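Local coordinates for probable outer membrane protein (Pseudomonas aeruginosa, PDB 3DWO) that probably carries long-chain fatty acids and similar hydrophobic compounds across the outer membrane, as a beta-barrel channel of the FadL family, at residues 53-58 / 88-93; 348-353 / 388-393; 396-401 / 436-441; 406-411 / 427-432. All coordinates share one frame; numbering follows the deposited sequence.

Contact 1: 53-58 / 88-93; sequences DIDIKY and GGQAGF. With C8E ((hydroxyethyloxy)tri(ethyloxy)octane), chain E.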
# COMPACT_ATOMS: atom_id res chain seq x y z
N ASP A 53 6.10 -11.90 1.64
CA ASP A 53 7.29 -12.05 0.83
C ASP A 53 6.94 -11.57 -0.57
O ASP A 53 6.15 -12.21 -1.27
CB ASP A 53 7.72 -13.52 0.81
CG ASP A 53 8.88 -13.76 -0.11
OD1 ASP A 53 9.82 -12.94 -0.11
OD2 ASP A 53 8.87 -14.78 -0.83
N ILE A 54 7.51 -10.44 -0.95
CA ILE A 54 7.25 -9.83 -2.24
C ILE A 54 8.48 -9.78 -3.13
O ILE A 54 9.54 -9.30 -2.72
CB ILE A 54 6.70 -8.39 -2.07
CG1 ILE A 54 5.54 -8.39 -1.06
CG2 ILE A 54 6.25 -7.84 -3.40
CD1 ILE A 54 4.39 -9.32 -1.42
N ASP A 55 8.33 -10.27 -4.35
CA ASP A 55 9.42 -10.31 -5.32
C ASP A 55 9.15 -9.28 -6.40
O ASP A 55 8.07 -9.27 -6.99
CB ASP A 55 9.47 -11.70 -5.95
CG ASP A 55 10.79 -11.98 -6.62
OD1 ASP A 55 11.75 -12.32 -5.90
OD2 ASP A 55 10.87 -11.86 -7.86
N ILE A 56 10.12 -8.42 -6.68
CA ILE A 56 9.97 -7.38 -7.70
C ILE A 56 11.20 -7.29 -8.59
O ILE A 56 12.33 -7.19 -8.10
CB ILE A 56 9.76 -5.98 -7.07
CG1 ILE A 56 8.57 -5.98 -6.13
CG2 ILE A 56 9.57 -4.95 -8.17
CD1 ILE A 56 8.46 -4.72 -5.26
N LYS A 57 10.99 -7.31 -9.90
CA LYS A 57 12.09 -7.23 -10.85
C LYS A 57 11.72 -6.43 -12.10
O LYS A 57 10.55 -6.31 -12.47
CB LYS A 57 12.53 -8.62 -11.28
CG LYS A 57 13.22 -9.44 -10.21
CD LYS A 57 13.62 -10.79 -10.79
CE LYS A 57 14.14 -11.74 -9.72
NZ LYS A 57 14.37 -13.10 -10.30
N TYR A 58 12.75 -5.90 -12.76
CA TYR A 58 12.59 -5.12 -13.97
C TYR A 58 13.44 -5.74 -15.06
O TYR A 58 14.53 -6.24 -14.80
CB TYR A 58 13.05 -3.68 -13.74
CG TYR A 58 12.98 -2.79 -14.96
CD1 TYR A 58 14.10 -2.53 -15.75
CD2 TYR A 58 11.78 -2.16 -15.31
CE1 TYR A 58 14.04 -1.67 -16.86
CE2 TYR A 58 11.70 -1.31 -16.42
CZ TYR A 58 12.83 -1.07 -17.19
OH TYR A 58 12.72 -0.21 -18.26
N GLY A 88 18.67 -3.12 -11.80
CA GLY A 88 18.00 -2.84 -10.55
C GLY A 88 18.06 -3.96 -9.53
O GLY A 88 17.92 -3.71 -8.34
N GLY A 89 18.27 -5.18 -9.99
CA GLY A 89 18.34 -6.32 -9.09
C GLY A 89 16.97 -6.66 -8.52
O GLY A 89 15.95 -6.27 -9.07
N GLN A 90 16.97 -7.39 -7.41
CA GLN A 90 15.73 -7.78 -6.73
C GLN A 90 15.32 -6.62 -5.80
O GLN A 90 15.97 -6.35 -4.79
CB GLN A 90 15.99 -9.06 -5.93
CG GLN A 90 14.91 -9.41 -4.92
CD GLN A 90 13.55 -9.59 -5.56
OE1 GLN A 90 12.58 -8.98 -5.14
NE2 GLN A 90 13.49 -10.44 -6.58
N ALA A 91 14.23 -5.93 -6.15
CA ALA A 91 13.75 -4.78 -5.39
C ALA A 91 12.68 -5.12 -4.36
O ALA A 91 12.15 -4.22 -3.68
CB ALA A 91 13.23 -3.71 -6.36
N GLY A 92 12.36 -6.40 -4.24
CA GLY A 92 11.35 -6.86 -3.30
C GLY A 92 11.79 -6.83 -1.84
O GLY A 92 12.88 -6.37 -1.51
N PHE A 93 10.93 -7.37 -0.97
CA PHE A 93 11.20 -7.40 0.46
C PHE A 93 10.45 -8.51 1.16
O PHE A 93 9.68 -9.26 0.56
CB PHE A 93 10.76 -6.08 1.10
CG PHE A 93 9.30 -5.78 0.87
CD1 PHE A 93 8.87 -5.21 -0.33
CD2 PHE A 93 8.34 -6.12 1.83
CE1 PHE A 93 7.51 -4.98 -0.57
CE2 PHE A 93 6.98 -5.90 1.59
CZ PHE A 93 6.56 -5.33 0.39
C1 C8E E . 6.93 -2.18 5.69
C2 C8E E . 6.50 -2.45 4.32
C3 C8E E . 5.06 -2.51 4.15
C4 C8E E . 4.68 -3.91 4.17
C5 C8E E . 3.72 -4.16 3.07
C6 C8E E . 2.99 -5.38 3.33
C7 C8E E . 2.33 -5.55 2.05
C8 C8E E . 2.43 -6.97 1.67
O9 C8E E . 1.61 -7.67 0.76
C10 C8E E . 0.22 -7.78 1.00
C11 C8E E . -0.30 -8.57 -0.16
O12 C8E E . 0.03 -7.92 -1.41
C13 C8E E . -0.12 -8.76 -2.59
C14 C8E E . 0.72 -8.65 -3.90
O15 C8E E . 2.16 -8.60 -4.12
C16 C8E E . 2.63 -7.24 -4.11
C17 C8E E . 2.64 -6.56 -5.49
O18 C8E E . 3.84 -6.28 -6.23
C19 C8E E . 4.40 -4.97 -5.92
C20 C8E E . 4.46 -3.79 -6.96
O21 C8E E . 3.53 -2.71 -6.83
O HOH W 1 15.52 -5.91 -11.66
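Ile54 and Phe93 make an antiparallel hydrogen-bonded pair: Ile54 N donates to Phe93 O at 2.9 Å, and Phe93 N returns a more bent bond to Ile54 O at 3.0 Å. Ile54 O also takes a CA-H...O contact from Gly92 CA at 3.1 Å. Further along, a side chain does the work of a backbone carbonyl. Gln90, bent at chi2 (59°), turns its amide back to the strand, and its OE1 accepts from Ile56 N at 3.0 Å and from Gly92 N at 2.7 Å, so two N-H groups grip one oxygen. Ala91 N then donates to Ile56 O. In this FadL-type barrel the loop running into strand 93-105 is thereby laid along strand 44-63 before regular sheet pairing begins. One water accepts from Tyr58 N and donates to Gly89 O. Ile54 CB sits over one face of the Phe93 ring, with CG1 3.5 Å from CZ. Ile54 CD1 comes within 3.6 Å of detergent O15, while Phe93 also packs on Met122 of strand 110-125. Among the polar side chains, the Asp55 carboxylate lies close to the Gln90 amide, at an angle too poor for a hydrogen bond, their planes 46° apart; its OD2 is salt-bridged to Lys431.

Contact 2: 348-353 / 388-393; sequences TDQWTM and RFQSMP. With C8E ((hydroxyethyloxy)tri(ethyloxy)octane), chain J.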
# COMPACT_ATOMS: atom_id res chain seq x y z
N THR A 348 -14.16 -31.40 11.58
CA THR A 348 -14.51 -32.03 12.84
C THR A 348 -14.90 -30.90 13.78
O THR A 348 -15.09 -29.76 13.35
CB THR A 348 -13.32 -32.79 13.45
OG1 THR A 348 -12.34 -31.85 13.91
CG2 THR A 348 -12.68 -33.71 12.42
N ASP A 349 -15.01 -31.20 15.07
CA ASP A 349 -15.36 -30.18 16.04
C ASP A 349 -14.12 -29.36 16.37
O ASP A 349 -14.21 -28.26 16.91
CB ASP A 349 -15.92 -30.82 17.31
CG ASP A 349 -17.16 -31.64 17.04
OD1 ASP A 349 -18.10 -31.11 16.41
OD2 ASP A 349 -17.21 -32.81 17.47
N GLN A 350 -12.95 -29.92 16.03
CA GLN A 350 -11.67 -29.26 16.29
C GLN A 350 -11.15 -28.57 15.03
O GLN A 350 -10.85 -27.38 15.05
CB GLN A 350 -10.63 -30.29 16.74
CG GLN A 350 -11.06 -31.22 17.86
CD GLN A 350 -11.25 -30.50 19.17
OE1 GLN A 350 -12.20 -29.73 19.34
NE2 GLN A 350 -10.35 -30.75 20.12
N TRP A 351 -11.06 -29.33 13.95
CA TRP A 351 -10.55 -28.83 12.68
C TRP A 351 -11.53 -28.17 11.73
O TRP A 351 -12.69 -28.57 11.61
CB TRP A 351 -9.84 -29.95 11.91
CG TRP A 351 -8.55 -30.36 12.52
CD1 TRP A 351 -8.33 -31.40 13.37
CD2 TRP A 351 -7.29 -29.68 12.38
NE1 TRP A 351 -7.01 -31.42 13.77
CE2 TRP A 351 -6.36 -30.37 13.18
CE3 TRP A 351 -6.88 -28.55 11.66
CZ2 TRP A 351 -5.02 -29.97 13.28
CZ3 TRP A 351 -5.55 -28.15 11.77
CH2 TRP A 351 -4.64 -28.86 12.57
N THR A 352 -11.03 -27.15 11.03
CA THR A 352 -11.81 -26.43 10.04
C THR A 352 -10.85 -26.08 8.90
O THR A 352 -9.69 -25.73 9.14
CB THR A 352 -12.42 -25.14 10.62
OG1 THR A 352 -12.97 -24.35 9.57
CG2 THR A 352 -11.37 -24.34 11.36
N MET A 353 -11.33 -26.21 7.67
CA MET A 353 -10.52 -25.92 6.49
C MET A 353 -11.07 -24.73 5.73
O MET A 353 -12.28 -24.55 5.64
CB MET A 353 -10.48 -27.13 5.56
CG MET A 353 -9.55 -28.23 6.01
SD MET A 353 -9.55 -29.59 4.84
CE MET A 353 -9.47 -31.00 5.95
N ARG A 388 -9.49 -25.43 17.19
CA ARG A 388 -9.96 -24.98 18.50
C ARG A 388 -9.51 -26.03 19.51
O ARG A 388 -9.73 -27.23 19.31
CB ARG A 388 -11.48 -24.84 18.52
CG ARG A 388 -12.25 -26.12 18.31
CD ARG A 388 -13.74 -25.87 18.42
NE ARG A 388 -14.18 -24.83 17.50
CZ ARG A 388 -15.43 -24.38 17.41
NH1 ARG A 388 -16.37 -24.88 18.19
NH2 ARG A 388 -15.73 -23.42 16.53
N PHE A 389 -8.89 -25.58 20.59
CA PHE A 389 -8.37 -26.49 21.61
C PHE A 389 -9.35 -27.29 22.45
O PHE A 389 -10.36 -26.79 22.93
CB PHE A 389 -7.40 -25.72 22.50
CG PHE A 389 -6.02 -25.64 21.94
CD1 PHE A 389 -5.14 -26.70 22.09
CD2 PHE A 389 -5.62 -24.53 21.21
CE1 PHE A 389 -3.87 -26.67 21.52
CE2 PHE A 389 -4.35 -24.48 20.63
CZ PHE A 389 -3.48 -25.55 20.79
N GLN A 390 -9.00 -28.56 22.62
CA GLN A 390 -9.77 -29.54 23.37
C GLN A 390 -9.86 -29.23 24.86
O GLN A 390 -10.95 -29.01 25.39
CB GLN A 390 -9.15 -30.93 23.18
CG GLN A 390 -7.91 -30.94 22.28
CD GLN A 390 -6.67 -30.34 22.95
OE1 GLN A 390 -6.73 -29.28 23.57
NE2 GLN A 390 -5.53 -31.01 22.80
N SER A 391 -8.71 -29.22 25.53
CA SER A 391 -8.66 -28.96 26.96
C SER A 391 -8.42 -27.49 27.28
O SER A 391 -7.87 -27.16 28.33
CB SER A 391 -7.55 -29.80 27.61
OG SER A 391 -6.28 -29.47 27.07
N MET A 392 -8.85 -26.60 26.40
CA MET A 392 -8.64 -25.18 26.63
C MET A 392 -9.92 -24.38 26.82
O MET A 392 -10.93 -24.63 26.16
CB MET A 392 -7.84 -24.55 25.49
CG MET A 392 -7.33 -23.16 25.80
SD MET A 392 -6.03 -23.15 27.06
CE MET A 392 -5.49 -21.43 27.00
N PRO A 393 -9.89 -23.39 27.74
CA PRO A 393 -11.01 -22.50 28.05
C PRO A 393 -11.33 -21.63 26.85
O PRO A 393 -11.80 -20.51 26.99
CB PRO A 393 -10.48 -21.70 29.24
CG PRO A 393 -9.60 -22.70 29.94
CD PRO A 393 -8.84 -23.26 28.76
C1 C8E J . -4.47 -27.89 4.97
C2 C8E J . -5.33 -26.79 4.56
C3 C8E J . -5.81 -26.87 3.18
C4 C8E J . -7.25 -27.07 3.24
C5 C8E J . -7.86 -26.50 2.01
C6 C8E J . -8.59 -27.54 1.30
C7 C8E J . -9.52 -26.71 0.55
C8 C8E J . -9.93 -27.46 -0.66
O9 C8E J . -9.72 -27.09 -2.01
C10 C8E J . -10.26 -25.88 -2.50
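Gln350 and Arg388 bring together two short turns at one end of the beta barrel, the turn leading into strand 351-360 and the one that follows strand 378-388; it is the end where the C terminus lies, probably the periplasmic one. The single hydrogen bond between them runs from Arg388 N to Gln350 O at 3.2 Å. Beyond it the contact is made by side chains. Gln350 OE1 lies 3.8 Å from Arg388 CG, the amide and guanidinium planes 66° apart. Gln350, bent at chi2 (-67°), swings its amide across to the second turn, where NE2 rests against the aliphatic part of Gln390, 3.3 Å from CG. The two amides are turned 39° against each other, and the Gln350 and Gln390 side chains cross at about a right angle.

Each turn is shaped from within. Thr348 OG1 accepts from Gln350 N at 2.9 Å and from Trp351 N at 2.8 Å, an ST turn and ST motif that fix the bend from which Gln350 projects. Gln390 OE1 takes the N-H of Ser391 at 2.8 Å from well above its own carbonyl plane, and also lies at the edge of the Phe389 ring. Further out, Phe389 packs on Leu395 and Ile397, and the Trp351 ring meets that of Tyr387. Past these aromatics, Met353 SD touches a detergent tail, 3.8 Å from its C4.

Contact 3: 396-401 / 436-441; sequences SIDAAY and SLSATY
Ser396 and Thr440 begin a regular antiparallel ladder, each backbone N bonded to the other's O at 2.9 Å. Asp398 with Ser438 and Ala400 with Ser436 repeat the reciprocal pattern. CA atoms of the non-hydrogen-bonded residues point at carbonyls of the rungs beside them: Ile397 CA to Ser438 O at 3.4 Å and Ala399 CA to Ser436 O at 3.3 Å. The two strands form the C-terminal hairpin of the barrel, and strand 423-441 also pairs with strand 44-63, which closes the cylinder. Side chains alternate between its two sides. Apolar ones share one side, where Ala399 CB meets Leu437 CD1 at 3.8 Å and the tip of Ile397 reaches Ala439. The other side is mostly polar, with Ala400 among the hydroxyls and Asp398, and faces helix 10-14 of the N-terminal region. Ser396 OG, set between its backbone N and carbonyl carbon (chi1 59°), lies 3.2 Å from Thr440 CB. A water donates to Ser396 O at 3.0 Å and bonds to Ser438 OG at 2.9 Å and Thr440 OG1 at 2.6 Å. Second partners hold these hydroxyls: Thr10 for Ser438 and Gln46 for Thr440. Asp398 is salt-bridged to Arg354, and Ser436 OG bonds to Asn50.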
# COMPACT_ATOMS: atom_id res chain seq x y z
N SER A 396 -8.17 -20.64 20.08
CA SER A 396 -8.08 -21.21 18.75
C SER A 396 -6.87 -20.69 17.99
O SER A 396 -6.45 -19.55 18.16
CB SER A 396 -9.36 -20.92 17.95
OG SER A 396 -9.58 -19.53 17.84
N ILE A 397 -6.30 -21.56 17.16
CA ILE A 397 -5.14 -21.21 16.37
C ILE A 397 -5.50 -21.35 14.90
O ILE A 397 -6.19 -22.30 14.52
CB ILE A 397 -3.96 -22.15 16.66
CG1 ILE A 397 -3.71 -22.22 18.16
CG2 ILE A 397 -2.71 -21.67 15.93
CD1 ILE A 397 -3.37 -20.89 18.79
N ASP A 398 -5.04 -20.41 14.09
CA ASP A 398 -5.32 -20.45 12.66
C ASP A 398 -4.06 -20.23 11.85
O ASP A 398 -3.15 -19.51 12.27
CB ASP A 398 -6.36 -19.41 12.27
CG ASP A 398 -7.75 -19.78 12.73
OD1 ASP A 398 -8.71 -19.09 12.36
OD2 ASP A 398 -7.88 -20.78 13.47
N ALA A 399 -4.01 -20.86 10.68
CA ALA A 399 -2.88 -20.74 9.78
C ALA A 399 -3.41 -20.47 8.39
O ALA A 399 -4.54 -20.82 8.06
CB ALA A 399 -2.07 -22.02 9.79
N ALA A 400 -2.60 -19.83 7.56
CA ALA A 400 -3.01 -19.53 6.20
C ALA A 400 -1.81 -19.28 5.32
O ALA A 400 -0.75 -18.86 5.79
CB ALA A 400 -3.93 -18.30 6.19
N TYR A 401 -1.98 -19.58 4.04
CA TYR A 401 -0.95 -19.35 3.04
C TYR A 401 -1.69 -18.72 1.89
O TYR A 401 -2.78 -19.16 1.52
CB TYR A 401 -0.32 -20.65 2.55
CG TYR A 401 0.65 -20.41 1.41
CD1 TYR A 401 1.84 -19.72 1.62
CD2 TYR A 401 0.35 -20.81 0.11
CE1 TYR A 401 2.71 -19.43 0.56
CE2 TYR A 401 1.21 -20.53 -0.95
CZ TYR A 401 2.39 -19.84 -0.72
OH TYR A 401 3.24 -19.56 -1.76
N SER A 436 0.36 -16.59 7.24
CA SER A 436 -0.40 -15.98 8.32
C SER A 436 -0.65 -16.94 9.49
O SER A 436 -0.85 -18.13 9.29
CB SER A 436 -1.74 -15.48 7.76
OG SER A 436 -2.40 -14.63 8.67
N LEU A 437 -0.63 -16.39 10.70
CA LEU A 437 -0.85 -17.19 11.90
C LEU A 437 -1.52 -16.31 12.96
O LEU A 437 -1.10 -15.18 13.18
CB LEU A 437 0.49 -17.70 12.42
CG LEU A 437 0.51 -19.02 13.18
CD1 LEU A 437 0.20 -20.17 12.22
CD2 LEU A 437 1.89 -19.22 13.80
N SER A 438 -2.57 -16.82 13.59
CA SER A 438 -3.28 -16.05 14.61
C SER A 438 -3.73 -16.88 15.81
O SER A 438 -3.88 -18.09 15.72
CB SER A 438 -4.51 -15.36 14.02
OG SER A 438 -5.52 -16.32 13.75
N ALA A 439 -3.96 -16.19 16.92
CA ALA A 439 -4.42 -16.82 18.14
C ALA A 439 -5.65 -16.05 18.57
O ALA A 439 -5.59 -14.83 18.75
CB ALA A 439 -3.35 -16.75 19.22
N THR A 440 -6.77 -16.75 18.72
CA THR A 440 -8.01 -16.11 19.12
C THR A 440 -8.44 -16.63 20.49
O THR A 440 -8.54 -17.84 20.69
CB THR A 440 -9.14 -16.40 18.12
OG1 THR A 440 -8.68 -16.09 16.79
CG2 THR A 440 -10.37 -15.57 18.44
N TYR A 441 -8.67 -15.71 21.43
CA TYR A 441 -9.08 -16.10 22.76
C TYR A 441 -10.51 -15.68 23.05
O TYR A 441 -10.81 -14.49 23.16
CB TYR A 441 -8.13 -15.51 23.81
CG TYR A 441 -8.29 -16.14 25.17
CD1 TYR A 441 -8.24 -17.52 25.33
CD2 TYR A 441 -8.48 -15.35 26.31
CE1 TYR A 441 -8.38 -18.11 26.58
CE2 TYR A 441 -8.62 -15.93 27.57
CZ TYR A 441 -8.57 -17.31 27.70
OH TYR A 441 -8.71 -17.90 28.94
O HOH W 2 -7.09 -17.84 15.73

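Contact 4: 406-411 / 427-432; sequences VKEVPL and RATSKG. With C8E ((hydroxyethyloxy)tri(ethyloxy)octane), chain F.
Glu408 stands fully extended, CG anti to the backbone N (chi1 180°), while Arg427 rises between its own N and carbonyl carbon and then folds at chi3 (45°), which brings the guanidinium over Pro410 and beside the Glu408 carboxylate, the two planes 51° apart. Arg427 NH1 meets Glu408 OE2 in a salt bridge of 2.8 Å, bent at the hydrogen; the oxygen is crowded in the model, so its exact place is doubtful. Glu408 CG lies in plane at the guanidinium edge, and Pro410 CA sits over one face. Beneath, Val409 and Ala428 are a hydrogen-bonded antiparallel pair, with Val409 N to Ala428 O at 3.2 Å and Ala428 N to Val409 O at 2.9 Å. This is the far part of the barrel hairpin of strands 395-411 and 423-441, and here the first of them is interrupted: a water accepts from Val406 N at 3.1 Å and donates to Ser430 O at 2.8 Å, so a water, not a direct backbone bond, links these two residues. Apolar packing continues on the Ala428 side, where Leu411 CD1 approaches Ala428 CB at 4.0 Å. Val406 CB lies 4.2 Å from Ser430 CB. Detergent C8 rests 3.4 Å from Lys407 N.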
# COMPACT_ATOMS: atom_id res chain seq x y z
N VAL A 406 0.66 -11.77 -9.94
CA VAL A 406 0.55 -10.44 -10.53
C VAL A 406 0.92 -10.53 -12.00
O VAL A 406 1.91 -11.15 -12.35
CB VAL A 406 1.51 -9.45 -9.84
CG1 VAL A 406 1.25 -8.03 -10.33
CG2 VAL A 406 1.34 -9.53 -8.33
N LYS A 407 0.11 -9.92 -12.86
CA LYS A 407 0.43 -9.97 -14.27
C LYS A 407 1.63 -9.08 -14.57
O LYS A 407 1.84 -8.06 -13.91
CB LYS A 407 -0.76 -9.53 -15.12
CG LYS A 407 -1.16 -8.08 -14.95
CD LYS A 407 -1.67 -7.49 -16.27
CE LYS A 407 -2.85 -8.27 -16.83
NZ LYS A 407 -3.31 -7.70 -18.14
N GLU A 408 2.41 -9.48 -15.55
CA GLU A 408 3.58 -8.72 -15.97
C GLU A 408 3.06 -7.43 -16.60
O GLU A 408 2.20 -7.47 -17.48
CB GLU A 408 4.38 -9.55 -16.98
CG GLU A 408 5.62 -8.88 -17.51
CD GLU A 408 6.36 -9.77 -18.48
OE1 GLU A 408 6.85 -10.84 -18.06
OE2 GLU A 408 6.45 -9.41 -19.67
N VAL A 409 3.58 -6.29 -16.15
CA VAL A 409 3.14 -5.01 -16.69
C VAL A 409 4.24 -4.21 -17.32
O VAL A 409 5.42 -4.37 -17.00
CB VAL A 409 2.50 -4.13 -15.59
CG1 VAL A 409 1.08 -4.60 -15.31
CG2 VAL A 409 3.35 -4.18 -14.32
N PRO A 410 3.88 -3.32 -18.25
CA PRO A 410 4.86 -2.48 -18.94
C PRO A 410 5.15 -1.20 -18.16
O PRO A 410 4.33 -0.72 -17.39
CB PRO A 410 4.18 -2.18 -20.27
CG PRO A 410 2.73 -2.07 -19.86
CD PRO A 410 2.56 -3.25 -18.92
N LEU A 411 6.36 -0.68 -18.35
CA LEU A 411 6.78 0.57 -17.74
C LEU A 411 7.24 1.42 -18.92
O LEU A 411 8.20 1.07 -19.61
CB LEU A 411 7.94 0.35 -16.76
CG LEU A 411 7.56 0.11 -15.30
CD1 LEU A 411 6.58 -1.03 -15.20
CD2 LEU A 411 8.81 -0.20 -14.49
N ARG A 427 9.44 -3.84 -18.59
CA ARG A 427 8.33 -4.40 -17.84
C ARG A 427 8.75 -4.92 -16.47
O ARG A 427 9.89 -5.35 -16.27
CB ARG A 427 7.67 -5.52 -18.64
CG ARG A 427 8.66 -6.44 -19.32
CD ARG A 427 7.99 -7.24 -20.43
NE ARG A 427 7.13 -6.41 -21.27
CZ ARG A 427 5.81 -6.28 -21.10
NH1 ARG A 427 5.19 -6.94 -20.13
NH2 ARG A 427 5.11 -5.50 -21.91
N ALA A 428 7.82 -4.86 -15.54
CA ALA A 428 8.08 -5.31 -14.19
C ALA A 428 7.38 -6.63 -13.96
O ALA A 428 6.25 -6.85 -14.41
CB ALA A 428 7.59 -4.28 -13.19
N THR A 429 8.07 -7.53 -13.26
CA THR A 429 7.52 -8.82 -12.94
C THR A 429 7.52 -8.90 -11.43
O THR A 429 8.55 -8.68 -10.79
CB THR A 429 8.38 -9.96 -13.50
OG1 THR A 429 8.33 -9.94 -14.93
CG2 THR A 429 7.86 -11.30 -13.00
N SER A 430 6.35 -9.18 -10.86
CA SER A 430 6.21 -9.27 -9.41
C SER A 430 5.53 -10.55 -9.00
O SER A 430 4.78 -11.14 -9.76
CB SER A 430 5.41 -8.08 -8.88
OG SER A 430 6.13 -6.87 -9.08
N LYS A 431 5.80 -10.96 -7.77
CA LYS A 431 5.23 -12.16 -7.20
C LYS A 431 5.06 -11.91 -5.71
O LYS A 431 5.87 -11.20 -5.11
CB LYS A 431 6.17 -13.35 -7.42
CG LYS A 431 6.17 -13.87 -8.84
CD LYS A 431 7.55 -14.35 -9.31
CE LYS A 431 8.25 -15.22 -8.28
NZ LYS A 431 9.03 -14.41 -7.31
N GLY A 432 4.02 -12.47 -5.13
CA GLY A 432 3.80 -12.26 -3.72
C GLY A 432 3.25 -13.49 -3.02
O GLY A 432 2.53 -14.29 -3.62
C2 C8E F . -2.57 -18.10 -12.08
C3 C8E F . -2.67 -17.64 -13.46
C4 C8E F . -1.61 -16.66 -13.68
C5 C8E F . -2.19 -15.44 -14.32
C6 C8E F . -1.43 -14.24 -13.98
C7 C8E F . -2.31 -13.62 -12.99
C8 C8E F . -2.44 -12.16 -13.24
O9 C8E F . -3.64 -11.40 -13.17
C10 C8E F . -4.71 -11.73 -14.04
C11 C8E F . -5.83 -10.78 -13.72
O HOH W 3 3.23 -13.44 -10.23

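In the fold
From the N terminus, contact 1 comes first, closing the excursion between strands 44-63 and 93-105. Contact 2 opens much later and joins two turns at one end of the barrel, enclosing strands 351-360 and 378-388. Contact 3 then spans the C-terminal hairpin, with contact 4 nested inside it nearer the hairpin's connecting loop; their centres are 30 Å apart along the same two strands. Contacts 1, 2 and 3 thus follow in series, and none cross. Contact 4, far along the chain from contact 1, touches it where the last strand meets the first, Lys57 O lying 2.9 Å from Thr429 N; contacts 2 and 3, close in sequence, also pack together through Phe389 and Ile397.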